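Local coordinates for uncharacterized protein (Alicyclobacillus acidocaldarius subsp. acidocaldarius, PDB 3RAG) that is of unknown function but adopts a von Willebrand factor A-like fold and binds a sodium ion in the crystal, at residues T94-V99 / Q124-L129. Sequence-based numbering, arbitrary orientation.
Sequences TLQQVV and QVVEKL
Val99 N donates to Leu95 O at 2.9 Å, an i to i+4 helical bond between residues whose side chains both point toward 124-129. The two helices, 79-106 and 116-132, form a splayed helical hairpin in the connection from edge strand 71-74 to a central strand, 135-142, of a von Willebrand factor A-like α/β fold. Their short segments approach to 9.5 Å between axes, with directions 127° apart. Between these two segments no hydrogen bond forms, making the contact a worked example of helices meeting through aliphatic groups, the CG of Gln96 included.

Val126 sits at the centre of the contact. Its CG1, anti to the backbone N (chi1 173°), meets Gln96 CG at 3.8 Å, the two side chains crossing at about a right angle, and lies 4.2 Å from Leu95 CB. The other methyl, CG2, faces Val99 CG2 at 3.9 Å. An alanine here would lose both methyls and is likely to open a gap between the helices, leaving Gln96 CG and Leu95 CB without this neighbour and Val99 CG2 with less support than Leu129 alone gives it now. Next to Val126, Leu95 CD1 packs against Leu129 CB at 3.8 Å, while Ile10 of strand 10-17 touches Leu95 and Thr5 of helix 3-7 touches Leu129, joining the helical pair to elements near the start of the chain. Packing is tightest where two methyls meet, Val99 CG2 and Leu129 CD1, at 3.5 Å.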
loop_
_atom_site.group_PDB
_atom_site.type_symbol
_atom_site.label_atom_id
_atom_site.label_comp_id
_atom_site.label_asym_id
_atom_site.label_seq_id
_atom_site.Cartn_x
_atom_site.Cartn_y
_atom_site.Cartn_z
ATOM N N THR A 94 -11.382 -3.046 5.044
ATOM C CA THR A 94 -11.963 -3.245 3.730
ATOM C C THR A 94 -12.810 -4.528 3.715
ATOM O O THR A 94 -13.926 -4.555 3.186
ATOM C CB THR A 94 -10.863 -3.326 2.652
ATOM O OG1 THR A 94 -10.185 -2.053 2.579
ATOM C CG2 THR A 94 -11.461 -3.651 1.293
ATOM N N LEU A 95 -12.270 -5.592 4.293
ATOM C CA LEU A 95 -12.987 -6.871 4.303
ATOM C C LEU A 95 -14.244 -6.830 5.183
ATOM O O LEU A 95 -15.252 -7.492 4.887
ATOM C CB LEU A 95 -12.043 -8.004 4.723
ATOM C CG LEU A 95 -10.953 -8.279 3.684
ATOM C CD1 LEU A 95 -9.934 -9.229 4.287
ATOM C CD2 LEU A 95 -11.566 -8.870 2.400
ATOM N N GLN A 96 -14.193 -6.058 6.267
ATOM C CA GLN A 96 -15.378 -5.879 7.098
ATOM C C GLN A 96 -16.481 -5.227 6.281
ATOM O O GLN A 96 -17.649 -5.589 6.399
ATOM C CB GLN A 96 -15.070 -5.046 8.350
ATOM C CG GLN A 96 -14.210 -5.786 9.361
ATOM C CD GLN A 96 -13.758 -4.924 10.532
ATOM O OE1 GLN A 96 -13.522 -5.437 11.620
ATOM N NE2 GLN A 96 -13.611 -3.618 10.307
ATOM N N GLN A 97 -16.106 -4.270 5.441
ATOM C CA GLN A 97 -17.077 -3.589 4.593
ATOM C C GLN A 97 -17.637 -4.557 3.571
ATOM O O GLN A 97 -18.833 -4.553 3.302
ATOM C CB GLN A 97 -16.444 -2.376 3.877
ATOM C CG GLN A 97 -15.770 -1.367 4.814
ATOM C CD GLN A 97 -14.878 -0.329 4.084
ATOM O OE1 GLN A 97 -14.255 -0.612 3.042
ATOM N NE2 GLN A 97 -14.814 0.875 4.648
ATOM N N VAL A 98 -16.768 -5.372 2.976
ATOM C CA VAL A 98 -17.211 -6.365 2.004
ATOM C C VAL A 98 -18.230 -7.319 2.620
ATOM O O VAL A 98 -19.275 -7.618 2.023
ATOM C CB VAL A 98 -16.022 -7.180 1.430
ATOM C CG1 VAL A 98 -16.522 -8.391 0.648
ATOM C CG2 VAL A 98 -15.144 -6.284 0.551
ATOM N N VAL A 99 -17.923 -7.796 3.821
ATOM C CA VAL A 99 -18.805 -8.775 4.467
ATOM C C VAL A 99 -20.135 -8.128 4.851
ATOM O O VAL A 99 -21.205 -8.733 4.707
ATOM C CB VAL A 99 -18.131 -9.425 5.678
ATOM C CG1 VAL A 99 -19.143 -10.202 6.499
ATOM C CG2 VAL A 99 -17.008 -10.340 5.221
ATOM N N GLN A 124 -15.186 -13.823 12.626
ATOM C CA GLN A 124 -14.340 -14.970 12.318
ATOM C C GLN A 124 -14.224 -15.158 10.809
ATOM O O GLN A 124 -13.156 -15.496 10.297
ATOM C CB GLN A 124 -14.857 -16.250 12.974
ATOM C CG GLN A 124 -14.439 -16.405 14.422
ATOM C CD GLN A 124 -14.873 -17.742 15.018
ATOM O OE1 GLN A 124 -15.738 -18.431 14.471
ATOM N NE2 GLN A 124 -14.262 -18.115 16.139
ATOM N N VAL A 125 -15.328 -14.941 10.102
ATOM C CA VAL A 125 -15.308 -14.939 8.639
ATOM C C VAL A 125 -14.332 -13.881 8.105
ATOM O O VAL A 125 -13.559 -14.161 7.179
ATOM C CB VAL A 125 -16.723 -14.725 8.065
ATOM C CG1 VAL A 125 -16.672 -14.351 6.603
ATOM C CG2 VAL A 125 -17.568 -15.984 8.267
ATOM N N VAL A 126 -14.354 -12.688 8.698
ATOM C CA VAL A 126 -13.459 -11.610 8.277
ATOM C C VAL A 126 -11.994 -11.969 8.537
ATOM O O VAL A 126 -11.137 -11.724 7.697
ATOM C CB VAL A 126 -13.789 -10.272 8.982
ATOM C CG1 VAL A 126 -12.712 -9.202 8.650
ATOM C CG2 VAL A 126 -15.170 -9.790 8.569
ATOM N N GLU A 127 -11.712 -12.554 9.698
ATOM C CA GLU A 127 -10.347 -12.988 10.011
ATOM C C GLU A 127 -9.880 -14.048 9.028
ATOM O O GLU A 127 -8.719 -14.066 8.618
ATOM C CB GLU A 127 -10.255 -13.528 11.444
ATOM C CG GLU A 127 -10.485 -12.461 12.504
ATOM C CD GLU A 127 -10.311 -12.992 13.906
ATOM O OE1 GLU A 127 -10.786 -12.329 14.856
ATOM O OE2 GLU A 127 -9.699 -14.074 14.057
ATOM N N LYS A 128 -10.785 -14.941 8.654
ATOM C CA LYS A 128 -10.458 -15.962 7.663
ATOM C C LYS A 128 -10.152 -15.293 6.323
ATOM O O LYS A 128 -9.142 -15.611 5.681
ATOM C CB LYS A 128 -11.596 -16.980 7.535
ATOM C CG LYS A 128 -11.341 -18.123 6.542
ATOM C CD LYS A 128 -12.538 -19.094 6.514
ATOM C CE LYS A 128 -12.234 -20.361 5.719
ATOM N NZ LYS A 128 -11.144 -21.140 6.371
ATOM N N LEU A 129 -10.989 -14.334 5.918
ATOM C CA LEU A 129 -10.727 -13.605 4.679
ATOM C C LEU A 129 -9.365 -12.894 4.743
ATOM O O LEU A 129 -8.610 -12.893 3.766
ATOM C CB LEU A 129 -11.820 -12.555 4.411
ATOM C CG LEU A 129 -13.164 -13.178 3.985
ATOM C CD1 LEU A 129 -14.278 -12.145 4.027
ATOM C CD2 LEU A 129 -13.005 -13.751 2.578
#